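Acyl-CoA dehydrogenase FadE3 (Mycobacterium smegmatis, PDB 4IV6) is a flavoprotein of the acyl-CoA dehydrogenase family that carries dihydroflavine-adenine dinucleotide beside the beta domain in the middle of its chain. Local coordinates at residues 115-129 against 154-168. Numbering follows the deposited sequence.
Sequences MATGELRATMALTEP and SKTWISNARRSDLVA. With FDA (dihydroflavine-adenine dinucleotide), chain D.
Thr123 turns its hydroxyl opposite its own backbone N (chi1 -172°), where OG1 donates a hydrogen bond to Ser159 O at 2.7 Å, while its methyl CG2 rests against CG2 of Ile158 and of Val167. Lys155 bends at chi2 (-61°) and then runs extended, which carries NZ back over the loop 126-128. There the ammonium lies above the plane of the Leu126 carbonyl, 3.0 Å from its O, and NZ also makes a 2.7 Å salt bridge to Glu128 OE2, which accepts through its anti lone pair; Thr140 OG1 also bonds Glu128 OE2, and Met170 O takes a further bond from Lys155 NZ. Strand 122-125 pairs in parallel with strand 166-168. Thr123 bonds through both N and O, its O receiving Ala168 N at 2.9 Å, and Ala125 N reaches Ala168 O in turn. Ala125 CB presses on Val167 CG1 at 3.5 Å, a tight fit for two carbons. Farther back, Arg163 CB covers one face of the Arg121 guanidinium, and a water joins Arg121 NE to Ser164 OG. The two segments together present a polar rim to the flavin, consistent with the middle beta domain of this family. Met124 O accepts from flavin N3, the backbone N atoms of Leu126 and Thr127 converge on O2, and Thr127 OG1 accepts from flavin N1 at 2.8 Å. From segment 154-168, Ser159 N donates to O4 and Ser159 OG accepts from N5. Donors and acceptors so matched fix the flavin's rotation in its own plane, and the N-H groups facing O2 and O4 would probably draw electron density toward the pyrimidine end.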
loop_
_atom_site.group_PDB
_atom_site.type_symbol
_atom_site.label_atom_id
_atom_site.label_comp_id
_atom_site.label_asym_id
_atom_site.label_seq_id
_atom_site.Cartn_x
_atom_site.Cartn_y
_atom_site.Cartn_z
ATOM N N MET B 115 -17.675 40.646 5.465
ATOM C CA MET B 115 -17.202 39.277 5.211
ATOM C C MET B 115 -18.330 38.252 5.307
ATOM O O MET B 115 -18.412 37.338 4.505
ATOM C CB MET B 115 -16.064 38.909 6.149
ATOM C CG MET B 115 -14.765 39.592 5.760
ATOM S SD MET B 115 -13.421 39.295 6.914
ATOM C CE MET B 115 -13.173 37.540 6.655
ATOM N N ALA B 116 -19.209 38.411 6.282
ATOM C CA ALA B 116 -20.285 37.433 6.496
ATOM C C ALA B 116 -21.221 37.310 5.315
ATOM O O ALA B 116 -21.769 36.243 5.089
ATOM C CB ALA B 116 -21.051 37.764 7.756
ATOM N N THR B 117 -21.404 38.397 4.566
ATOM C CA THR B 117 -22.267 38.402 3.385
ATOM C C THR B 117 -21.546 38.040 2.105
ATOM O O THR B 117 -22.167 37.850 1.061
ATOM C CB THR B 117 -22.874 39.793 3.148
ATOM O OG1 THR B 117 -21.830 40.748 2.922
ATOM C CG2 THR B 117 -23.710 40.206 4.340
ATOM N N GLY B 118 -20.225 37.942 2.179
ATOM C CA GLY B 118 -19.427 37.768 0.996
ATOM C C GLY B 118 -19.155 39.061 0.244
ATOM O O GLY B 118 -18.460 39.013 -0.736
ATOM N N GLU B 119 -19.680 40.204 0.699
ATOM C CA GLU B 119 -19.439 41.488 0.026
ATOM C C GLU B 119 -17.941 41.765 0.027
ATOM O O GLU B 119 -17.407 42.227 -0.966
ATOM C CB GLU B 119 -20.171 42.639 0.717
ATOM C CG GLU B 119 -20.019 43.969 -0.015
ATOM C CD GLU B 119 -20.606 45.153 0.738
ATOM O OE1 GLU B 119 -21.618 45.007 1.466
ATOM O OE2 GLU B 119 -20.037 46.251 0.590
ATOM N N LEU B 120 -17.287 41.464 1.154
ATOM C CA LEU B 120 -15.838 41.426 1.218
ATOM C C LEU B 120 -15.368 39.997 1.419
ATOM O O LEU B 120 -15.822 39.333 2.329
ATOM C CB LEU B 120 -15.347 42.283 2.365
ATOM C CG LEU B 120 -13.853 42.203 2.685
ATOM C CD1 LEU B 120 -13.024 42.733 1.547
ATOM C CD2 LEU B 120 -13.587 43.001 3.945
ATOM N N ARG B 121 -14.425 39.558 0.600
ATOM C CA ARG B 121 -13.780 38.272 0.751
ATOM C C ARG B 121 -12.321 38.403 1.183
ATOM O O ARG B 121 -11.626 39.373 0.822
ATOM C CB ARG B 121 -13.859 37.533 -0.564
ATOM C CG ARG B 121 -15.248 36.952 -0.796
ATOM C CD ARG B 121 -15.375 36.377 -2.173
ATOM N NE ARG B 121 -14.546 35.210 -2.342
ATOM C CZ ARG B 121 -14.336 34.630 -3.514
ATOM N NH1 ARG B 121 -14.932 35.101 -4.611
ATOM N NH2 ARG B 121 -13.559 33.561 -3.582
ATOM N N ALA B 122 -11.862 37.428 1.967
ATOM C CA ALA B 122 -10.504 37.413 2.475
ATOM C C ALA B 122 -9.822 36.112 2.136
ATOM O O ALA B 122 -10.461 35.060 1.967
ATOM C CB ALA B 122 -10.483 37.652 3.985
ATOM N N THR B 123 -8.492 36.178 2.070
ATOM C CA THR B 123 -7.694 34.980 1.881
ATOM C C THR B 123 -6.414 35.058 2.713
ATOM O O THR B 123 -6.080 36.130 3.244
ATOM C CB THR B 123 -7.378 34.770 0.408
ATOM O OG1 THR B 123 -6.756 33.488 0.215
ATOM C CG2 THR B 123 -6.442 35.880 -0.108
ATOM N N MET B 124 -5.720 33.924 2.835
ATOM C CA MET B 124 -4.463 33.833 3.606
ATOM C C MET B 124 -3.263 33.858 2.688
ATOM O O MET B 124 -3.190 33.035 1.800
ATOM C CB MET B 124 -4.344 32.497 4.339
ATOM C CG MET B 124 -5.361 32.207 5.412
ATOM S SD MET B 124 -5.219 33.317 6.824
ATOM C CE MET B 124 -3.507 33.122 7.251
ATOM N N ALA B 125 -2.292 34.721 2.961
ATOM C CA ALA B 125 -1.053 34.759 2.201
ATOM C C ALA B 125 0.181 34.438 3.051
ATOM O O ALA B 125 0.763 35.317 3.708
ATOM C CB ALA B 125 -0.895 36.097 1.505
ATOM N N LEU B 126 0.593 33.178 3.002
ATOM C CA LEU B 126 1.768 32.695 3.729
ATOM C C LEU B 126 2.886 32.302 2.769
ATOM O O LEU B 126 4.006 32.731 2.935
ATOM C CB LEU B 126 1.446 31.466 4.573
ATOM C CG LEU B 126 0.304 31.454 5.582
ATOM C CD1 LEU B 126 0.423 30.297 6.557
ATOM C CD2 LEU B 126 0.235 32.728 6.348
ATOM N N THR B 127 2.553 31.470 1.777
ATOM C CA THR B 127 3.526 30.837 0.909
ATOM C C THR B 127 4.335 31.834 0.100
ATOM O O THR B 127 3.793 32.767 -0.481
ATOM C CB THR B 127 2.824 29.809 0.007
ATOM O OG1 THR B 127 2.212 28.808 0.844
ATOM C CG2 THR B 127 3.792 29.146 -0.960
ATOM N N GLU B 128 5.648 31.622 0.090
ATOM C CA GLU B 128 6.564 32.416 -0.698
ATOM C C GLU B 128 7.120 31.586 -1.849
ATOM O O GLU B 128 7.193 30.371 -1.733
ATOM C CB GLU B 128 7.727 32.902 0.183
ATOM C CG GLU B 128 7.286 33.744 1.372
ATOM C CD GLU B 128 7.913 35.130 1.469
ATOM O OE1 GLU B 128 9.025 35.349 0.937
ATOM O OE2 GLU B 128 7.291 35.972 2.149
ATOM N N PRO B 129 7.570 32.226 -2.939
ATOM C CA PRO B 129 8.189 31.446 -4.026
ATOM C C PRO B 129 9.342 30.566 -3.536
ATOM O O PRO B 129 9.503 29.444 -4.021
ATOM C CB PRO B 129 8.704 32.521 -5.009
ATOM C CG PRO B 129 8.006 33.760 -4.645
ATOM C CD PRO B 129 7.498 33.660 -3.250
ATOM N N SER B 154 7.326 39.106 -1.784
ATOM C CA SER B 154 6.433 38.362 -2.685
ATOM C C SER B 154 5.853 37.124 -2.011
ATOM O O SER B 154 6.474 36.554 -1.116
ATOM C CB SER B 154 7.124 37.958 -3.978
ATOM O OG SER B 154 8.172 37.041 -3.694
ATOM N N LYS B 155 4.663 36.747 -2.467
ATOM C CA LYS B 155 3.986 35.500 -2.075
ATOM C C LYS B 155 3.567 34.803 -3.361
ATOM O O LYS B 155 3.485 35.423 -4.409
ATOM C CB LYS B 155 2.754 35.790 -1.228
ATOM C CG LYS B 155 2.998 36.499 0.103
ATOM C CD LYS B 155 3.876 35.698 1.049
ATOM C CE LYS B 155 3.886 36.280 2.448
ATOM N NZ LYS B 155 4.858 35.567 3.307
ATOM N N THR B 156 3.314 33.509 -3.299
ATOM C CA THR B 156 2.765 32.836 -4.449
ATOM C C THR B 156 1.836 31.708 -4.043
ATOM O O THR B 156 1.766 31.339 -2.863
ATOM C CB THR B 156 3.850 32.339 -5.388
ATOM O OG1 THR B 156 3.277 32.068 -6.672
ATOM C CG2 THR B 156 4.542 31.082 -4.838
ATOM N N TRP B 157 1.112 31.201 -5.035
ATOM C CA TRP B 157 0.026 30.235 -4.856
ATOM C C TRP B 157 -1.072 30.756 -3.952
ATOM O O TRP B 157 -1.707 29.978 -3.238
ATOM C CB TRP B 157 0.551 28.883 -4.299
ATOM C CG TRP B 157 1.327 28.087 -5.256
ATOM C CD1 TRP B 157 2.634 27.676 -5.121
ATOM C CD2 TRP B 157 0.867 27.551 -6.502
ATOM N NE1 TRP B 157 3.013 26.944 -6.216
ATOM C CE2 TRP B 157 1.942 26.841 -7.074
ATOM C CE3 TRP B 157 -0.345 27.610 -7.196
ATOM C CZ2 TRP B 157 1.841 26.222 -8.319
ATOM C CZ3 TRP B 157 -0.456 26.980 -8.428
ATOM C CH2 TRP B 157 0.628 26.291 -8.973
ATOM N N ILE B 158 -1.351 32.052 -3.993
ATOM C CA ILE B 158 -2.356 32.590 -3.092
ATOM C C ILE B 158 -3.739 32.480 -3.722
ATOM O O ILE B 158 -4.047 33.155 -4.705
ATOM C CB ILE B 158 -2.027 34.030 -2.651
ATOM C CG1 ILE B 158 -0.621 34.087 -2.010
ATOM C CG2 ILE B 158 -3.110 34.557 -1.696
ATOM C CD1 ILE B 158 -0.350 32.983 -0.983
ATOM N N SER B 159 -4.561 31.596 -3.158
ATOM C CA SER B 159 -5.883 31.334 -3.702
ATOM C C SER B 159 -6.832 32.512 -3.487
ATOM O O SER B 159 -6.799 33.192 -2.462
ATOM C CB SER B 159 -6.476 30.075 -3.077
ATOM O OG SER B 159 -5.670 28.944 -3.417
ATOM N N ASN B 160 -7.692 32.719 -4.473
ATOM C CA ASN B 160 -8.682 33.777 -4.451
ATOM C C ASN B 160 -8.092 35.178 -4.241
ATOM O O ASN B 160 -8.787 36.082 -3.779
ATOM C CB ASN B 160 -9.724 33.505 -3.382
ATOM C CG ASN B 160 -10.262 32.099 -3.422
ATOM O OD1 ASN B 160 -11.083 31.757 -4.260
ATOM N ND2 ASN B 160 -9.859 31.304 -2.460
ATOM N N ALA B 161 -6.825 35.378 -4.602
ATOM C CA ALA B 161 -6.163 36.661 -4.392
ATOM C C ALA B 161 -6.754 37.834 -5.154
ATOM O O ALA B 161 -6.652 38.976 -4.689
ATOM C CB ALA B 161 -4.677 36.544 -4.703
ATOM N N ARG B 162 -7.338 37.584 -6.313
ATOM C CA ARG B 162 -7.906 38.643 -7.154
ATOM C C ARG B 162 -9.293 39.055 -6.628
ATOM O O ARG B 162 -9.606 40.234 -6.497
ATOM C CB ARG B 162 -8.006 38.154 -8.608
ATOM C CG ARG B 162 -8.190 39.240 -9.656
ATOM C CD ARG B 162 -8.069 38.748 -11.109
ATOM N NE ARG B 162 -6.833 37.977 -11.392
ATOM C CZ ARG B 162 -5.612 38.494 -11.532
ATOM N NH1 ARG B 162 -5.378 39.805 -11.399
ATOM N NH2 ARG B 162 -4.592 37.695 -11.805
ATOM N N ARG B 163 -10.103 38.064 -6.296
ATOM C CA ARG B 163 -11.476 38.297 -5.831
ATOM C C ARG B 163 -11.520 38.733 -4.353
ATOM O O ARG B 163 -12.531 39.249 -3.914
ATOM C CB ARG B 163 -12.327 37.028 -5.979
ATOM C CG ARG B 163 -12.502 36.395 -7.377
ATOM C CD ARG B 163 -12.531 37.404 -8.469
ATOM N NE ARG B 163 -12.929 36.982 -9.820
ATOM C CZ ARG B 163 -12.277 36.196 -10.694
ATOM N NH1 ARG B 163 -11.183 35.461 -10.391
ATOM N NH2 ARG B 163 -12.804 36.096 -11.915
ATOM N N SER B 164 -10.443 38.497 -3.585
ATOM C CA SER B 164 -10.393 38.856 -2.174
ATOM C C SER B 164 -9.769 40.233 -1.971
ATOM O O SER B 164 -8.611 40.458 -2.341
ATOM C CB SER B 164 -9.584 37.841 -1.367
ATOM O OG SER B 164 -10.177 36.566 -1.424
ATOM N N ASP B 165 -10.503 41.149 -1.359
ATOM C CA ASP B 165 -9.927 42.458 -1.117
ATOM C C ASP B 165 -9.375 42.682 0.296
ATOM O O ASP B 165 -8.967 43.796 0.619
ATOM C CB ASP B 165 -10.915 43.530 -1.535
ATOM C CG ASP B 165 -10.994 43.658 -3.061
ATOM O OD1 ASP B 165 -10.156 43.054 -3.789
ATOM O OD2 ASP B 165 -11.882 44.362 -3.535
ATOM N N LEU B 166 -9.341 41.628 1.113
ATOM C CA LEU B 166 -8.537 41.635 2.347
ATOM C C LEU B 166 -7.656 40.409 2.353
ATOM O O LEU B 166 -8.125 39.303 2.128
ATOM C CB LEU B 166 -9.410 41.635 3.586
ATOM C CG LEU B 166 -8.699 41.660 4.946
ATOM C CD1 LEU B 166 -7.991 42.987 5.156
ATOM C CD2 LEU B 166 -9.707 41.407 6.035
ATOM N N VAL B 167 -6.370 40.604 2.603
ATOM C CA VAL B 167 -5.411 39.501 2.596
ATOM C C VAL B 167 -4.710 39.487 3.960
ATOM O O VAL B 167 -4.189 40.510 4.411
ATOM C CB VAL B 167 -4.420 39.664 1.420
ATOM C CG1 VAL B 167 -3.333 38.593 1.467
ATOM C CG2 VAL B 167 -5.157 39.610 0.087
ATOM N N ALA B 168 -4.786 38.360 4.649
ATOM C CA ALA B 168 -4.050 38.157 5.880
ATOM C C ALA B 168 -2.628 37.728 5.513
ATOM O O ALA B 168 -2.378 36.585 5.134
ATOM C CB ALA B 168 -4.727 37.117 6.754
HETATM P PA FDA D . 8.397 22.850 -0.374
HETATM O O1A FDA D . 8.337 23.384 1.035
HETATM O O2A FDA D . 9.381 23.414 -1.362
HETATM O O5B FDA D . 8.593 21.263 -0.284
HETATM C C5B FDA D . 8.896 20.440 -1.434
HETATM C C4B FDA D . 8.926 18.965 -0.996
HETATM O O4B FDA D . 9.824 18.765 0.113
HETATM C C3B FDA D . 7.580 18.489 -0.493
HETATM O O3B FDA D . 7.467 17.067 -0.724
HETATM C C2B FDA D . 7.662 18.809 0.984
HETATM O O2B FDA D . 6.775 18.055 1.805
HETATM C C1B FDA D . 9.086 18.394 1.266
HETATM N N9A FDA D . 9.661 19.033 2.482
HETATM C C8A FDA D . 10.003 20.335 2.599
HETATM N N7A FDA D . 10.537 20.569 3.814
HETATM C C5A FDA D . 10.522 19.390 4.483
HETATM C C6A FDA D . 10.924 18.922 5.799
HETATM N N6A FDA D . 11.460 19.785 6.664
HETATM N N1A FDA D . 10.749 17.627 6.142
HETATM C C2A FDA D . 10.239 16.751 5.260
HETATM N N3A FDA D . 9.835 17.105 4.020
HETATM C C4A FDA D . 9.971 18.377 3.592
HETATM N N1 FDA D . -0.494 28.996 0.206
HETATM C C2 FDA D . -0.992 30.083 0.788
HETATM O O2 FDA D . -0.277 30.722 1.584
HETATM N N3 FDA D . -2.242 30.514 0.546
HETATM C C4 FDA D . -3.086 29.920 -0.298
HETATM O O4 FDA D . -4.238 30.385 -0.511
HETATM C C4X FDA D . -2.619 28.688 -0.965
HETATM N N5 FDA D . -3.362 28.007 -1.862
HETATM C C5X FDA D . -2.750 27.172 -2.740
HETATM C C6 FDA D . -3.377 26.777 -3.927
HETATM C C7 FDA D . -2.768 25.889 -4.814
HETATM C C7M FDA D . -3.442 25.501 -6.106
HETATM C C8 FDA D . -1.500 25.357 -4.504
HETATM C C8M FDA D . -0.762 24.385 -5.394
HETATM C C9 FDA D . -0.876 25.755 -3.333
HETATM C C9A FDA D . -1.476 26.671 -2.454
HETATM N N10 FDA D . -0.788 27.075 -1.291
HETATM C C10 FDA D . -1.229 28.269 -0.677
HETATM C "C1'" FDA D . 0.656 26.817 -1.249
HETATM C "C2'" FDA D . 0.863 25.541 -0.462
HETATM O "O2'" FDA D . 0.516 25.719 0.911
HETATM C "C3'" FDA D . 2.324 25.116 -0.613
HETATM O "O3'" FDA D . 2.480 24.547 -1.909
HETATM C "C4'" FDA D . 2.767 24.107 0.420
HETATM O "O4'" FDA D . 3.037 24.866 1.610
HETATM C "C5'" FDA D . 4.074 23.403 0.013
HETATM O "O5'" FDA D . 5.017 24.386 -0.349
HETATM P P FDA D . 6.153 24.221 -1.441
HETATM O O1P FDA D . 6.991 25.469 -1.255
HETATM O O2P FDA D . 5.529 23.957 -2.768
HETATM O O3P FDA D . 6.905 22.880 -0.952
HETATM O O HOH W 1 -12.053 34.402 -0.836
HETATM O O HOH W 2 -13.378 41.005 -1.787
HETATM O O HOH W 3 -11.895 33.154 -6.218
HETATM O O HOH W 4 -8.665 31.427 0.126
HETATM O O HOH W 5 9.571 36.358 -1.464
#